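Local atomic coordinates of L-lysine 6-oxidase (Marinomonas mediterranea, PDB entry 3WEU), a protein that catalyses oxidative deamination of L-lysine at its epsilon-amino group with a cysteine tryptophylquinone cofactor, and kills bacteria through the hydrogen peroxide it releases. Residues A[309-314]-A[641-646]; A[507-512]-A[624-629]. All blocks are in the same frame, centred on the assembly; numbering follows the deposited sequence.

Contact 1 of 2, residues A[309-314]-A[641-646]; sequences YQWVSN and GFPFFT
Trp311 lays one face of its indole over Phe645, across its ring and backbone N, at the start of strand 645-648. Its pyrrole half meets the Phe645 ring, CD1 of Trp311 lying 3.4 Å from CD1 of Phe645; the ring planes are inclined at 43°. The benzene half runs on over the peptide joining Phe644 to Phe645, with CZ3 of Trp311 3.4 Å from the amide N of Phe645. Past it, CZ2 of Trp311 reaches Pro643, 4.0 Å from its CG. The opposite indole face carries CG of Gln310, its own neighbour in sequence. With CG of Trp311 anti to its carbonyl carbon (chi1 -61°), the indole is directed at strand 645-648, and its side chain crosses that of Phe645 at about a right angle. One water spans the backbones, donating to Trp311 O and to Phe645 O, each at 2.8 Å. The turn after helix 295-308 is thereby set against the two-stranded antiparallel sheet 631-634/645-648, whose Ile632 and Asp634 also touch Phe645. With no direct hydrogen bond between the segments, the position of the indole depends on shape fit, and the water-linked carbonyls supply the polar part of the join.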
ATOM      1  N   TYR A 309       5.653 -38.423  -5.479  1.00 12.68           N
ATOM      2  CA  TYR A 309       5.048 -37.152  -5.041  1.00 12.08           C
ATOM      3  C   TYR A 309       5.159 -36.938  -3.523  1.00 12.47           C
ATOM      4  O   TYR A 309       5.206 -35.804  -3.027  1.00 11.41           O
ATOM      5  CB  TYR A 309       3.589 -37.036  -5.503  1.00 12.22           C
ATOM      6  CG  TYR A 309       3.409 -36.512  -6.893  1.00 12.06           C
ATOM      7  CD1 TYR A 309       4.265 -36.859  -7.924  1.00 13.86           C
ATOM      8  CD2 TYR A 309       2.366 -35.632  -7.210  1.00 13.03           C
ATOM      9  CE1 TYR A 309       4.072 -36.393  -9.184  1.00 12.91           C
ATOM     10  CE2 TYR A 309       2.170 -35.172  -8.492  1.00 13.31           C
ATOM     11  CZ  TYR A 309       3.018 -35.555  -9.471  1.00 14.72           C
ATOM     12  OH  TYR A 309       2.815 -35.078 -10.747  1.00 14.57           O
ATOM     13  N   GLN A 310       5.213 -38.044  -2.773  1.00 13.00           N
ATOM     14  CA  GLN A 310       5.335 -37.952  -1.302  1.00 12.49           C
ATOM     15  C   GLN A 310       6.528 -37.142  -0.782  1.00 11.96           C
ATOM     16  O   GLN A 310       6.504 -36.717   0.392  1.00 12.72           O
ATOM     17  CB  GLN A 310       5.390 -39.385  -0.735  1.00 13.32           C
ATOM     18  CG  GLN A 310       6.657 -40.150  -1.174  1.00 14.23           C
ATOM     19  CD  GLN A 310       6.703 -41.542  -0.561  1.00 16.90           C
ATOM     20  OE1 GLN A 310       6.948 -41.700   0.633  1.00 17.06           O
ATOM     21  NE2 GLN A 310       6.534 -42.567  -1.385  1.00 16.43           N
ATOM     22  N   TRP A 311       7.566 -36.953  -1.611  1.00 11.74           N
ATOM     23  CA  TRP A 311       8.745 -36.226  -1.152  1.00 12.02           C
ATOM     24  C   TRP A 311       8.553 -34.706  -1.185  1.00 12.59           C
ATOM     25  O   TRP A 311       9.391 -33.982  -0.682  1.00 12.83           O
ATOM     26  CB  TRP A 311       9.940 -36.574  -1.982  1.00 11.77           C
ATOM     27  CG  TRP A 311      10.281 -38.060  -1.888  1.00 11.67           C
ATOM     28  CD1 TRP A 311      10.134 -38.997  -2.877  1.00 12.08           C
ATOM     29  CD2 TRP A 311      10.863 -38.721  -0.779  1.00 11.41           C
ATOM     30  NE1 TRP A 311      10.549 -40.225  -2.399  1.00 12.38           N
ATOM     31  CE2 TRP A 311      11.027 -40.087  -1.129  1.00 12.90           C
ATOM     32  CE3 TRP A 311      11.288 -38.304   0.485  1.00 12.16           C
ATOM     33  CZ2 TRP A 311      11.627 -41.028  -0.261  1.00 12.06           C
ATOM     34  CZ3 TRP A 311      11.849 -39.239   1.337  1.00 11.95           C
ATOM     35  CH2 TRP A 311      12.024 -40.597   0.939  1.00 11.66           C
ATOM     36  N   VAL A 312       7.459 -34.272  -1.798  1.00 13.17           N
ATOM     37  CA  VAL A 312       7.200 -32.875  -2.043  1.00 11.84           C
ATOM     38  C   VAL A 312       5.783 -32.450  -1.719  1.00 12.22           C
ATOM     39  O   VAL A 312       5.467 -31.270  -1.877  1.00 10.98           O
ATOM     40  CB  VAL A 312       7.592 -32.480  -3.479  1.00 12.63           C
ATOM     41  CG1 VAL A 312       9.094 -32.476  -3.698  1.00 12.57           C
ATOM     42  CG2 VAL A 312       6.962 -33.408  -4.486  1.00 12.69           C
ATOM     43  N   SER A 313       4.927 -33.390  -1.288  1.00 11.55           N
ATOM     44  CA  SER A 313       3.511 -33.111  -1.021  1.00 11.87           C
ATOM     45  C   SER A 313       2.985 -34.227  -0.131  1.00 12.11           C
ATOM     46  O   SER A 313       3.577 -35.338  -0.097  1.00 13.25           O
ATOM     47  CB  SER A 313       2.742 -33.044  -2.344  1.00 11.78           C
ATOM     48  OG  SER A 313       2.827 -34.261  -3.039  1.00 11.79           O
ATOM     49  N   ASN A 314       1.810 -34.012   0.460  1.00 11.47           N
ATOM     50  CA  ASN A 314       1.110 -35.029   1.221  1.00 11.79           C
ATOM     51  C   ASN A 314      -0.080 -35.524   0.425  1.00 13.64           C
ATOM     52  O   ASN A 314      -1.147 -34.936   0.460  1.00 13.67           O
ATOM     53  CB  ASN A 314       0.708 -34.504   2.587  1.00 12.10           C
ATOM     54  CG  ASN A 314       1.903 -34.304   3.469  1.00 11.93           C
ATOM     55  OD1 ASN A 314       2.758 -35.163   3.562  1.00 12.26           O
ATOM     56  ND2 ASN A 314       1.994 -33.143   4.094  1.00 11.45           N
ATOM     57  N   GLY A 641      16.317 -47.884  -5.809  1.00 21.69           N
ATOM     58  CA  GLY A 641      15.185 -48.414  -5.069  1.00 20.21           C
ATOM     59  C   GLY A 641      15.020 -47.922  -3.621  1.00 17.66           C
ATOM     60  O   GLY A 641      14.029 -48.254  -3.000  1.00 18.68           O
ATOM     61  N   PHE A 642      15.967 -47.159  -3.064  1.00 15.83           N
ATOM     62  CA  PHE A 642      15.871 -46.771  -1.650  1.00 14.12           C
ATOM     63  C   PHE A 642      16.024 -45.260  -1.534  1.00 15.11           C
ATOM     64  O   PHE A 642      17.009 -44.789  -0.964  1.00 13.49           O
ATOM     65  CB  PHE A 642      16.978 -47.549  -0.851  1.00 15.28           C
ATOM     66  CG  PHE A 642      16.705 -49.055  -0.795  1.00 14.39           C
ATOM     67  CD1 PHE A 642      15.777 -49.576   0.116  1.00 13.38           C
ATOM     68  CD2 PHE A 642      17.402 -49.917  -1.666  1.00 16.65           C
ATOM     69  CE1 PHE A 642      15.561 -50.958   0.171  1.00 15.56           C
ATOM     70  CE2 PHE A 642      17.173 -51.286  -1.645  1.00 16.23           C
ATOM     71  CZ  PHE A 642      16.265 -51.799  -0.703  1.00 16.41           C
ATOM     72  N   PRO A 643      15.082 -44.495  -2.117  1.00 15.29           N
ATOM     73  CA  PRO A 643      15.287 -43.066  -2.205  1.00 13.48           C
ATOM     74  C   PRO A 643      15.155 -42.394  -0.873  1.00 13.13           C
ATOM     75  O   PRO A 643      14.449 -42.868   0.005  1.00 14.27           O
ATOM     76  CB  PRO A 643      14.145 -42.603  -3.111  1.00 14.56           C
ATOM     77  CG  PRO A 643      13.091 -43.638  -2.931  1.00 15.76           C
ATOM     78  CD  PRO A 643      13.868 -44.904  -2.862  1.00 16.14           C
ATOM     79  N   PHE A 644      15.849 -41.251  -0.718  1.00 13.10           N
ATOM     80  CA  PHE A 644      15.665 -40.443   0.466  1.00 12.35           C
ATOM     81  C   PHE A 644      15.834 -38.999   0.046  1.00 12.30           C
ATOM     82  O   PHE A 644      16.975 -38.521  -0.097  1.00 12.57           O
ATOM     83  CB  PHE A 644      16.705 -40.858   1.559  1.00 13.35           C
ATOM     84  CG  PHE A 644      16.669 -39.976   2.800  1.00 12.16           C
ATOM     85  CD1 PHE A 644      15.478 -39.666   3.422  1.00 14.24           C
ATOM     86  CD2 PHE A 644      17.853 -39.533   3.388  1.00 13.11           C
ATOM     87  CE1 PHE A 644      15.459 -38.857   4.601  1.00 14.44           C
ATOM     88  CE2 PHE A 644      17.826 -38.735   4.551  1.00 13.51           C
ATOM     89  CZ  PHE A 644      16.665 -38.414   5.132  1.00 12.39           C
ATOM     90  N   PHE A 645      14.720 -38.297  -0.247  1.00 11.81           N
ATOM     91  CA  PHE A 645      14.813 -36.962  -0.776  1.00 11.31           C
ATOM     92  C   PHE A 645      14.683 -35.931   0.330  1.00 11.92           C
ATOM     93  O   PHE A 645      13.733 -35.968   1.153  1.00 12.63           O
ATOM     94  CB  PHE A 645      13.661 -36.688  -1.745  1.00 12.20           C
ATOM     95  CG  PHE A 645      13.808 -37.279  -3.104  1.00 12.93           C
ATOM     96  CD1 PHE A 645      13.485 -38.587  -3.372  1.00 13.01           C
ATOM     97  CD2 PHE A 645      14.297 -36.502  -4.131  1.00 13.84           C
ATOM     98  CE1 PHE A 645      13.625 -39.102  -4.673  1.00 14.27           C
ATOM     99  CE2 PHE A 645      14.415 -36.994  -5.413  1.00 13.06           C
ATOM    100  CZ  PHE A 645      14.044 -38.280  -5.688  1.00 14.77           C
ATOM    101  N   THR A 646      15.594 -35.006   0.371  1.00 11.12           N
ATOM    102  CA  THR A 646      15.510 -33.907   1.258  1.00 11.29           C
ATOM    103  C   THR A 646      15.881 -32.616   0.553  1.00 11.46           C
ATOM    104  O   THR A 646      16.466 -32.589  -0.560  1.00 11.75           O
ATOM    105  CB  THR A 646      16.514 -33.996   2.476  1.00 11.72           C
ATOM    106  OG1 THR A 646      17.839 -33.777   2.024  1.00 13.34           O
ATOM    107  CG2 THR A 646      16.497 -35.350   3.154  1.00 12.45           C
TER
HETATM  108  O   HOH W   1      11.814 -33.920   0.746  1.00 10.39           O

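Contact 2 of 2, residues A[507-512]-A[624-629]; sequences CPWQAD and EHWSAL
Chi1 of 66° in Trp509 and 55° in Trp626 places each CG between its own backbone N and carbonyl carbon, and from there the two indoles meet in a T-shaped (edge-to-face) pair. Trp509 supplies the edge: CZ2 and CH2 of its benzene ring come down on the fused indole of Trp626, CZ2 of Trp509 3.8 Å from CD2 of Trp626. The planes stand 73° apart, and the centroid of the six-membered ring of Trp509 is 5.2 Å from that of the five-membered ring of Trp626. Beside this pair, Gln510 bends at chi2, which brings CD over a face of the Trp509 ring while CG of Gln510 comes 3.8 Å from CD1 of Trp626. One side chain thus touches both indoles.

The contact joins the region of helix 510-515 to that of helix 619-625 and the 3-10 segment 626-628, and all three touching residues are buried. A cis peptide bond precedes Pro508, next to Trp509 in the chain. Asp219 accepts a hydrogen bond from the backbone N of Trp509, and Phe513 also packs on Trp626. Helix 510-515, on which Gln510 lies, leads to Cys516, the cysteine of the tryptophylquinone cross-link. Over the pyrrole part of Trp626, NE2 of Gln510 comes 3.4 Å from NE1 of Trp626, but both are donors and form no hydrogen bond.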
ATOM      1  N   CYS A 507       3.810 -12.934 -15.729  1.00 19.59           N
ATOM      2  CA  CYS A 507       4.814 -11.892 -15.976  1.00 19.53           C
ATOM      3  C   CYS A 507       4.922 -11.010 -14.760  1.00 19.72           C
ATOM      4  O   CYS A 507       4.048 -10.119 -14.534  1.00 21.33           O
ATOM      5  CB  CYS A 507       4.384 -11.094 -17.189  1.00 24.18           C
ATOM      6  SG  CYS A 507       5.697  -9.957 -17.687  1.00 29.17           S
ATOM      7  N   PRO A 508       5.956 -11.245 -13.901  1.00 18.61           N
ATOM      8  CA  PRO A 508       7.045 -12.198 -14.003  1.00 17.50           C
ATOM      9  C   PRO A 508       6.671 -13.609 -13.487  1.00 17.13           C
ATOM     10  O   PRO A 508       5.723 -13.765 -12.728  1.00 17.03           O
ATOM     11  CB  PRO A 508       8.105 -11.610 -13.102  1.00 16.07           C
ATOM     12  CG  PRO A 508       7.310 -11.022 -12.017  1.00 18.63           C
ATOM     13  CD  PRO A 508       6.048 -10.487 -12.653  1.00 19.53           C
ATOM     14  N   TRP A 509       7.466 -14.599 -13.908  1.00 16.16           N
ATOM     15  CA  TRP A 509       7.221 -16.034 -13.599  1.00 17.62           C
ATOM     16  C   TRP A 509       7.175 -16.326 -12.135  1.00 17.67           C
ATOM     17  O   TRP A 509       6.464 -17.236 -11.700  1.00 18.47           O
ATOM     18  CB  TRP A 509       8.268 -16.916 -14.226  1.00 16.90           C
ATOM     19  CG  TRP A 509       9.645 -16.730 -13.677  1.00 16.13           C
ATOM     20  CD1 TRP A 509      10.603 -15.920 -14.164  1.00 16.20           C
ATOM     21  CD2 TRP A 509      10.210 -17.408 -12.559  1.00 15.02           C
ATOM     22  NE1 TRP A 509      11.739 -16.014 -13.409  1.00 16.45           N
ATOM     23  CE2 TRP A 509      11.513 -16.902 -12.383  1.00 15.32           C
ATOM     24  CE3 TRP A 509       9.734 -18.373 -11.675  1.00 15.96           C
ATOM     25  CZ2 TRP A 509      12.371 -17.405 -11.441  1.00 16.71           C
ATOM     26  CZ3 TRP A 509      10.567 -18.807 -10.684  1.00 16.52           C
ATOM     27  CH2 TRP A 509      11.873 -18.334 -10.578  1.00 16.95           C
ATOM     28  N   GLN A 510       7.880 -15.543 -11.350  1.00 17.57           N
ATOM     29  CA  GLN A 510       7.901 -15.788  -9.874  1.00 19.20           C
ATOM     30  C   GLN A 510       6.485 -15.720  -9.281  1.00 22.17           C
ATOM     31  O   GLN A 510       6.255 -16.269  -8.229  1.00 18.33           O
ATOM     32  CB  GLN A 510       8.860 -14.861  -9.149  1.00 18.68           C
ATOM     33  CG  GLN A 510      10.327 -15.043  -9.439  1.00 18.28           C
ATOM     34  CD  GLN A 510      10.832 -14.191 -10.620  1.00 19.34           C
ATOM     35  OE1 GLN A 510      10.044 -13.669 -11.445  1.00 16.80           O
ATOM     36  NE2 GLN A 510      12.137 -14.021 -10.684  1.00 19.06           N
ATOM     37  N   ALA A 511       5.499 -15.107  -9.977  1.00 22.42           N
ATOM     38  CA  ALA A 511       4.088 -15.248  -9.562  1.00 20.59           C
ATOM     39  C   ALA A 511       3.564 -16.659  -9.757  1.00 22.82           C
ATOM     40  O   ALA A 511       2.851 -17.153  -8.931  1.00 22.25           O
ATOM     41  CB  ALA A 511       3.194 -14.287 -10.350  1.00 22.23           C
ATOM     42  N   ASP A 512       3.859 -17.301 -10.882  1.00 24.48           N
ATOM     43  CA  ASP A 512       3.399 -18.685 -11.074  1.00 22.32           C
ATOM     44  C   ASP A 512       4.021 -19.519  -9.941  1.00 27.00           C
ATOM     45  O   ASP A 512       3.338 -20.353  -9.372  1.00 27.69           O
ATOM     46  CB  ASP A 512       3.740 -19.258 -12.442  1.00 21.91           C
ATOM     47  CG  ASP A 512       2.896 -18.679 -13.562  1.00 22.59           C
ATOM     48  OD1 ASP A 512       1.680 -18.375 -13.289  1.00 24.19           O
ATOM     49  OD2 ASP A 512       3.429 -18.626 -14.711  1.00 20.12           O
ATOM     50  N   GLU A 624      12.122 -11.467  -5.477  1.00 17.37           N
ATOM     51  CA  GLU A 624      13.514 -11.094  -5.109  1.00 18.21           C
ATOM     52  C   GLU A 624      14.347 -12.332  -4.694  1.00 18.37           C
ATOM     53  O   GLU A 624      15.528 -12.442  -5.070  1.00 17.63           O
ATOM     54  CB  GLU A 624      13.490 -10.113  -3.953  1.00 20.09           C
ATOM     55  CG  GLU A 624      14.918  -9.639  -3.659  1.00 22.55           C
ATOM     56  CD  GLU A 624      15.007  -8.449  -2.729  1.00 26.60           C
ATOM     57  OE1 GLU A 624      14.002  -8.021  -2.134  1.00 23.23           O
ATOM     58  OE2 GLU A 624      16.123  -7.952  -2.570  1.00 28.26           O
ATOM     59  N   HIS A 625      13.725 -13.279  -4.000  1.00 16.18           N
ATOM     60  CA  HIS A 625      14.485 -14.329  -3.311  1.00 16.53           C
ATOM     61  C   HIS A 625      14.272 -15.811  -3.697  1.00 16.22           C
ATOM     62  O   HIS A 625      14.694 -16.682  -2.987  1.00 16.71           O
ATOM     63  CB  HIS A 625      14.264 -14.163  -1.889  1.00 17.22           C
ATOM     64  CG  HIS A 625      14.802 -12.881  -1.376  1.00 18.73           C
ATOM     65  ND1 HIS A 625      16.148 -12.593  -1.395  1.00 20.57           N
ATOM     66  CD2 HIS A 625      14.194 -11.825  -0.792  1.00 21.20           C
ATOM     67  CE1 HIS A 625      16.364 -11.413  -0.834  1.00 20.16           C
ATOM     68  NE2 HIS A 625      15.197 -10.923  -0.448  1.00 20.32           N
ATOM     69  N   TRP A 626      13.670 -16.038  -4.854  1.00 16.22           N
ATOM     70  CA  TRP A 626      13.462 -17.375  -5.463  1.00 16.49           C
ATOM     71  C   TRP A 626      14.731 -18.237  -5.351  1.00 17.48           C
ATOM     72  O   TRP A 626      14.665 -19.449  -5.097  1.00 18.59           O
ATOM     73  CB  TRP A 626      12.931 -17.241  -6.892  1.00 16.61           C
ATOM     74  CG  TRP A 626      13.798 -16.403  -7.752  1.00 17.34           C
ATOM     75  CD1 TRP A 626      13.802 -15.040  -7.796  1.00 16.09           C
ATOM     76  CD2 TRP A 626      14.873 -16.837  -8.604  1.00 16.16           C
ATOM     77  NE1 TRP A 626      14.799 -14.595  -8.641  1.00 17.55           N
ATOM     78  CE2 TRP A 626      15.455 -15.675  -9.164  1.00 17.33           C
ATOM     79  CE3 TRP A 626      15.409 -18.090  -8.947  1.00 15.72           C
ATOM     80  CZ2 TRP A 626      16.554 -15.721 -10.031  1.00 19.01           C
ATOM     81  CZ3 TRP A 626      16.450 -18.141  -9.847  1.00 16.30           C
ATOM     82  CH2 TRP A 626      17.055 -16.955 -10.358  1.00 19.18           C
ATOM     83  N   SER A 627      15.890 -17.629  -5.589  1.00 17.46           N
ATOM     84  CA  SER A 627      17.101 -18.368  -5.692  1.00 16.37           C
ATOM     85  C   SER A 627      17.603 -18.872  -4.393  1.00 15.97           C
ATOM     86  O   SER A 627      18.582 -19.654  -4.372  1.00 17.72           O
ATOM     87  CB  SER A 627      18.218 -17.615  -6.440  1.00 17.51           C
ATOM     88  OG  SER A 627      18.686 -16.506  -5.717  1.00 16.88           O
ATOM     89  N   ALA A 628      16.969 -18.463  -3.291  1.00 15.56           N
ATOM     90  CA  ALA A 628      17.379 -18.913  -1.985  1.00 15.85           C
ATOM     91  C   ALA A 628      16.833 -20.309  -1.662  1.00 16.09           C
ATOM     92  O   ALA A 628      17.300 -20.959  -0.721  1.00 15.15           O
ATOM     93  CB  ALA A 628      16.884 -17.960  -0.930  1.00 16.71           C
ATOM     94  N   LEU A 629      15.866 -20.761  -2.441  1.00 17.09           N
ATOM     95  CA  LEU A 629      15.144 -22.026  -2.108  1.00 16.08           C
ATOM     96  C   LEU A 629      15.954 -23.253  -2.385  1.00 14.44           C
ATOM     97  O   LEU A 629      16.947 -23.229  -3.118  1.00 15.57           O
ATOM     98  CB  LEU A 629      13.793 -22.133  -2.810  1.00 17.31           C
ATOM     99  CG  LEU A 629      12.854 -20.992  -2.403  1.00 19.46           C
ATOM    100  CD1 LEU A 629      11.686 -20.771  -3.351  1.00 21.68           C
ATOM    101  CD2 LEU A 629      12.294 -21.202  -1.015  1.00 21.51           C
TER

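Overall arrangement
Contact 2 is nested along the chain inside the loop closed by contact 1; their centres lie about 23 Å apart, their nearest atoms about 10 Å, and they do not touch. Contact 2 is buried, about 13 Å from the centre of the chain, and joins the regions of two helices. Contact 1, about 19 Å out and only partly buried, sets a turn against a strand and its approach. Both centre on tryptophans, but in contact 1 the indole lies largely on a strand's peptide, whereas in contact 2 two indoles pair with a glutamine beside them and side chains alone meet. Strand 631-634 connects them: it follows 624-629 closely and pairs with strand 645-648.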